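Local coordinates for protein ribosome biogenesis GTPase A (Thermotoga maritima, PDB 3CNO) that binds GTP, probably hydrolyses it, and is probably required for a late step in assembly of the 50S ribosomal subunit, at residues K55-D60 with T80-E85; E61-K66 with F245-D250. All coordinates share one frame; numbering follows the deposited sequence.

Contact 1 of 2, residues K55-D60 with T80-E85; sequences KVDIAD and TTHKGE. With GDP (guanosine-5'-diphosphate), chain B.
Asp-57 and His-82 meet beside the guanine of GDP, at N1 and N2, where Asp-57 OD1 lies 3.3 Å from His-82 CB. The Asp-57 carboxylate reads the base with both oxygens: GDP N1 donates to OD1 at 2.8 Å and 166°, GDP N2 to OD2 at 2.7 Å. With CG between backbone N and carbonyl carbon (chi1 58°), the carboxylate lies beside both donors. The other loop supplies a backbone donor, Lys-83 N, 2.7 Å from GDP O6. Two lysines sandwich the ring system. Extended Lys-55 runs along one face, its CG 3.4 Å from GDP C6, and delivers NZ to GDP O4' (3.1 Å) and to the carbonyl of Asn-109; Lys-83, bent at chi3, lays CE over the opposite face, 3.5 Å from GDP N3. Shortened to an alanine, Lys-55 would probably leave its face of the base less covered, and O4' and the Asn-109 carbonyl without their ammonium donor. Residues 55-57 belong to the NKxD (G4) motif and 81-83 probably form G5, here preceding the P-loop in sequence as in circularly permuted GTPases.

Behind the base, Val-56 wedges against the second loop: CG1 meets Thr-80 CB at 3.6 Å, while Val-56 N bonds weakly to Thr-81 O. Farther out, Thr-81 OG1 donates to Glu-85 OE2 from above the carboxylate plane, spanning the type I turn from His-82 to Glu-85. The loops leave parallel neighbouring strands 48-54 and 78-80, and helix 61-72 packs Thr-64 on Val-56 and Val-68 on Thr-80.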
# COMPACT_ATOMS: atom_id res chain seq x y z
N LYS A 55 2.69 3.51 5.66
CA LYS A 55 2.87 2.29 6.44
C LYS A 55 4.35 1.99 6.70
O LYS A 55 4.77 0.83 6.71
CB LYS A 55 2.17 1.08 5.79
CG LYS A 55 0.72 1.34 5.42
CD LYS A 55 -0.02 0.06 5.05
CE LYS A 55 -1.49 0.36 4.80
NZ LYS A 55 -2.19 -0.88 4.42
N VAL A 56 5.13 3.05 6.91
CA VAL A 56 6.56 2.89 7.18
C VAL A 56 6.82 2.12 8.47
O VAL A 56 7.88 1.54 8.64
CB VAL A 56 7.37 4.23 7.15
CG1 VAL A 56 7.49 4.75 5.73
CG2 VAL A 56 6.77 5.28 8.05
N ASP A 57 5.83 2.11 9.36
CA ASP A 57 5.87 1.37 10.62
C ASP A 57 5.96 -0.15 10.46
O ASP A 57 6.43 -0.85 11.36
CB ASP A 57 4.64 1.70 11.48
CG ASP A 57 3.31 1.39 10.76
OD1 ASP A 57 3.12 1.86 9.62
OD2 ASP A 57 2.46 0.68 11.35
N ILE A 58 5.47 -0.67 9.34
CA ILE A 58 5.48 -2.12 9.12
C ILE A 58 6.37 -2.54 7.95
O ILE A 58 6.35 -3.70 7.51
CB ILE A 58 4.04 -2.71 9.01
CG1 ILE A 58 3.26 -2.05 7.87
CG2 ILE A 58 3.31 -2.60 10.35
CD1 ILE A 58 2.01 -2.83 7.43
N ALA A 59 7.15 -1.58 7.44
CA ALA A 59 8.06 -1.81 6.33
C ALA A 59 9.52 -1.96 6.81
O ALA A 59 9.85 -1.58 7.92
CB ALA A 59 7.94 -0.67 5.31
N ASP A 60 10.40 -2.51 5.97
CA ASP A 60 11.83 -2.57 6.27
C ASP A 60 12.44 -1.18 6.15
O ASP A 60 12.51 -0.63 5.05
CB ASP A 60 12.55 -3.55 5.34
CG ASP A 60 14.05 -3.63 5.64
OD1 ASP A 60 14.87 -3.17 4.80
OD2 ASP A 60 14.41 -4.10 6.73
N THR A 80 7.31 10.19 3.50
CA THR A 80 7.01 8.94 4.17
C THR A 80 6.20 9.25 5.42
O THR A 80 6.37 10.30 6.03
CB THR A 80 8.29 8.12 4.59
OG1 THR A 80 9.01 8.81 5.62
CG2 THR A 80 9.21 7.88 3.42
N THR A 81 5.32 8.33 5.78
CA THR A 81 4.45 8.54 6.92
C THR A 81 3.78 7.24 7.34
O THR A 81 3.97 6.21 6.71
CB THR A 81 3.40 9.66 6.63
OG1 THR A 81 2.75 10.01 7.86
CG2 THR A 81 2.37 9.21 5.60
N HIS A 82 3.01 7.29 8.42
CA HIS A 82 2.25 6.13 8.87
C HIS A 82 1.09 6.60 9.74
O HIS A 82 1.01 7.77 10.10
CB HIS A 82 3.13 5.11 9.61
CG HIS A 82 3.75 5.65 10.87
ND1 HIS A 82 3.24 5.38 12.12
CD2 HIS A 82 4.85 6.42 11.06
CE1 HIS A 82 3.98 5.99 13.03
NE2 HIS A 82 4.97 6.62 12.41
N LYS A 83 0.20 5.66 10.05
CA LYS A 83 -1.02 5.91 10.81
C LYS A 83 -0.76 6.79 12.02
O LYS A 83 -1.44 7.79 12.22
CB LYS A 83 -1.58 4.56 11.29
CG LYS A 83 -3.09 4.40 11.14
CD LYS A 83 -3.59 3.12 11.82
CE LYS A 83 -2.56 1.99 11.73
NZ LYS A 83 -2.89 0.79 12.56
N GLY A 84 0.25 6.41 12.80
CA GLY A 84 0.53 6.99 14.11
C GLY A 84 1.30 8.30 14.12
O GLY A 84 1.54 8.85 15.19
N GLU A 85 1.66 8.79 12.94
CA GLU A 85 2.35 10.07 12.83
C GLU A 85 1.35 11.21 13.07
O GLU A 85 0.24 11.18 12.53
CB GLU A 85 3.01 10.17 11.47
CG GLU A 85 3.93 11.35 11.29
CD GLU A 85 4.78 11.24 10.05
OE1 GLU A 85 5.83 10.55 10.10
OE2 GLU A 85 4.40 11.83 9.01
PB GDP B . -7.87 2.56 1.90
O1B GDP B . -8.75 3.75 2.21
O2B GDP B . -6.76 3.05 1.00
O3B GDP B . -8.58 1.48 1.12
O3A GDP B . -7.23 1.94 3.24
PA GDP B . -7.61 2.19 4.78
O1A GDP B . -7.35 3.60 5.27
O2A GDP B . -9.01 1.72 5.08
O5' GDP B . -6.54 1.23 5.48
C5' GDP B . -6.47 -0.14 5.09
C4' GDP B . -5.85 -0.94 6.22
O4' GDP B . -4.52 -0.49 6.47
C3' GDP B . -6.61 -0.78 7.52
O3' GDP B . -6.61 -2.05 8.18
C2' GDP B . -5.79 0.21 8.31
O2' GDP B . -6.02 0.01 9.71
C1' GDP B . -4.38 -0.09 7.83
N9 GDP B . -3.44 1.06 7.78
C8 GDP B . -3.63 2.25 7.19
N7 GDP B . -2.53 3.04 7.32
C5 GDP B . -1.61 2.34 8.00
C6 GDP B . -0.23 2.56 8.49
O6 GDP B . 0.36 3.64 8.29
N1 GDP B . 0.38 1.56 9.15
C2 GDP B . -0.23 0.38 9.39
N2 GDP B . 0.45 -0.58 10.06
N3 GDP B . -1.49 0.11 8.98
C4 GDP B . -2.21 1.03 8.29

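Contact 2 of 2, residues E61-K66 with F245-D250; sequences EKTTKK and FERPED
Lys-66 and Glu-249 form the ionic part of this contact, a salt bridge with Lys-66 NZ 2.6 Å from Glu-249 OE1. The two side chains cross at about a right angle, and the ammonium comes from above the carboxylate plane, 49° out of it. The extended first part of the lysine chain carries CD to the carboxylate, and bends at chi3 (-85°) and chi4 then turn NZ onto OE1. Glu-249 is exposed and also touches a crystal neighbour, which may have some influence on its pose. Arg-247 lies nearby as well: its aliphatic CG, not its guanidinium, borders the ammonium, 3.8 Å from Lys-66 NZ.

Van der Waals contacts lie alongside. Pro-248 faces the helix, its CG 3.9 Å from Lys-66 CB, and the same proline ring also touches Trp-67, the next residue of the helix, and Phe-70, a turn farther on. Thr-63 turns its methyl to the loop: with CG2 anti to the backbone N, that methyl abuts a carbonyl oxygen, Glu-246 O, at 3.3 Å, and lies 3.9 Å from Arg-247 CG.

Hydrogen bonds to residues outside fix the polar groups. Thr-63 OG1 pairs with Asp-60 OD1 at the start of the helix, Glu-246 O accepts from Trp-67 NE1, and Glu-246 OE2 takes the backbone amides of Phe-35 and Ala-36.

The contact thus joins the first turns of helix 61-72, in the GTPase domain, to the chain's last modelled residues, which follow helix 224-236. Backbone bonds to Arg-32 hold Phe-245 and Glu-246 beside the loop after strand 24-30, and the Arg-247 guanidinium lies near Arg-194 and Ser-195 of helix 182-196.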
# COMPACT_ATOMS: atom_id res chain seq x y z
N GLU A 61 12.90 -0.62 7.28
CA GLU A 61 13.38 0.76 7.34
C GLU A 61 14.46 1.06 6.32
O GLU A 61 14.43 2.11 5.66
CB GLU A 61 13.90 1.12 8.74
CG GLU A 61 12.83 1.55 9.72
CD GLU A 61 13.30 1.50 11.17
OE1 GLU A 61 13.72 0.41 11.64
OE2 GLU A 61 13.24 2.55 11.84
N LYS A 62 15.41 0.14 6.20
CA LYS A 62 16.53 0.31 5.30
C LYS A 62 16.05 0.35 3.85
O LYS A 62 16.45 1.23 3.10
CB LYS A 62 17.57 -0.81 5.50
CG LYS A 62 19.01 -0.31 5.54
CD LYS A 62 19.59 -0.07 4.13
CE LYS A 62 20.84 0.82 4.18
NZ LYS A 62 21.87 0.37 5.18
N THR A 63 15.19 -0.59 3.47
CA THR A 63 14.56 -0.59 2.14
C THR A 63 13.82 0.73 1.88
O THR A 63 13.96 1.31 0.82
CB THR A 63 13.59 -1.79 1.96
OG1 THR A 63 14.22 -3.00 2.39
CG2 THR A 63 13.16 -1.94 0.49
N THR A 64 13.06 1.19 2.86
CA THR A 64 12.31 2.45 2.75
C THR A 64 13.22 3.66 2.53
O THR A 64 12.88 4.57 1.78
CB THR A 64 11.42 2.69 3.99
OG1 THR A 64 10.37 1.73 4.01
CG2 THR A 64 10.81 4.08 3.97
N LYS A 65 14.37 3.64 3.20
CA LYS A 65 15.42 4.66 3.04
C LYS A 65 15.94 4.67 1.61
O LYS A 65 16.15 5.73 1.03
CB LYS A 65 16.56 4.40 4.03
CG LYS A 65 17.51 5.58 4.24
CD LYS A 65 18.72 5.52 3.31
CE LYS A 65 19.90 4.78 3.97
NZ LYS A 65 21.09 4.67 3.05
N LYS A 66 16.13 3.48 1.05
CA LYS A 66 16.52 3.33 -0.34
C LYS A 66 15.45 3.86 -1.30
O LYS A 66 15.78 4.47 -2.31
CB LYS A 66 16.84 1.86 -0.66
CG LYS A 66 18.21 1.40 -0.17
CD LYS A 66 18.51 -0.07 -0.52
CE LYS A 66 17.94 -1.06 0.51
NZ LYS A 66 17.41 -2.33 -0.11
N PHE A 245 8.75 -5.78 0.04
CA PHE A 245 8.58 -6.78 -1.02
C PHE A 245 9.21 -6.36 -2.34
O PHE A 245 9.41 -7.18 -3.24
CB PHE A 245 7.09 -7.10 -1.22
CG PHE A 245 6.36 -7.34 0.07
CD1 PHE A 245 6.80 -8.32 0.96
CD2 PHE A 245 5.26 -6.56 0.41
CE1 PHE A 245 6.14 -8.53 2.16
CE2 PHE A 245 4.59 -6.77 1.59
CZ PHE A 245 5.03 -7.75 2.48
N GLU A 246 9.51 -5.07 -2.44
CA GLU A 246 10.26 -4.54 -3.57
C GLU A 246 11.44 -3.71 -3.09
O GLU A 246 11.37 -3.06 -2.04
CB GLU A 246 9.36 -3.74 -4.53
CG GLU A 246 8.13 -4.53 -4.96
CD GLU A 246 7.21 -3.75 -5.86
OE1 GLU A 246 6.82 -4.29 -6.91
OE2 GLU A 246 6.87 -2.60 -5.53
N ARG A 247 12.52 -3.78 -3.86
CA ARG A 247 13.75 -3.03 -3.63
C ARG A 247 14.03 -2.30 -4.94
O ARG A 247 13.72 -2.83 -6.01
CB ARG A 247 14.89 -4.01 -3.32
CG ARG A 247 14.91 -4.53 -1.89
CD ARG A 247 15.22 -6.04 -1.82
NE ARG A 247 14.08 -6.81 -1.30
CZ ARG A 247 13.40 -7.74 -1.97
NH1 ARG A 247 13.74 -8.07 -3.22
NH2 ARG A 247 12.39 -8.37 -1.39
N PRO A 248 14.57 -1.06 -4.87
CA PRO A 248 14.96 -0.39 -6.12
C PRO A 248 16.19 -0.98 -6.85
O PRO A 248 16.33 -0.78 -8.05
CB PRO A 248 15.22 1.05 -5.68
CG PRO A 248 15.52 0.97 -4.22
CD PRO A 248 14.79 -0.22 -3.68
N GLU A 249 17.03 -1.74 -6.13
CA GLU A 249 18.35 -2.21 -6.64
C GLU A 249 18.48 -3.03 -7.95
O GLU A 249 19.51 -2.89 -8.63
CB GLU A 249 19.18 -2.89 -5.54
CG GLU A 249 18.40 -3.34 -4.33
CD GLU A 249 18.37 -2.27 -3.26
OE1 GLU A 249 17.30 -2.09 -2.65
OE2 GLU A 249 19.41 -1.61 -3.03
N ASP A 250 17.54 -3.91 -8.30
CA ASP A 250 16.35 -4.29 -7.54
C ASP A 250 16.31 -5.80 -7.27
O ASP A 250 15.33 -6.33 -6.74
CB ASP A 250 15.09 -3.88 -8.30
CG ASP A 250 15.23 -4.06 -9.81
OD1 ASP A 250 14.95 -3.09 -10.55
OD2 ASP A 250 15.62 -5.17 -10.23

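Contact 1 holds the guanine of GDP; contact 2 is made by helix 61-72, which follows the 55-60 loop, and the two centres are 14 Å apart. The chain passes directly from one into the other, since Asp-60 of contact 1 is the N-cap of the helix that begins at Glu-61. Thr-64, on the helix of contact 2, packs against contact 1: its OG1 is 3.6 Å from Ala-59 CB and its CG2 3.8 Å from Val-56 CG1. Contact 2 is not itself part of the nucleotide pocket, the Thr-63 side chain being about 10 Å from that of Val-56. Just before residues 245-250, Arg-242 and Ser-244 bond back to the 55-60 loop, through Ala-59 O and Asp-60 N.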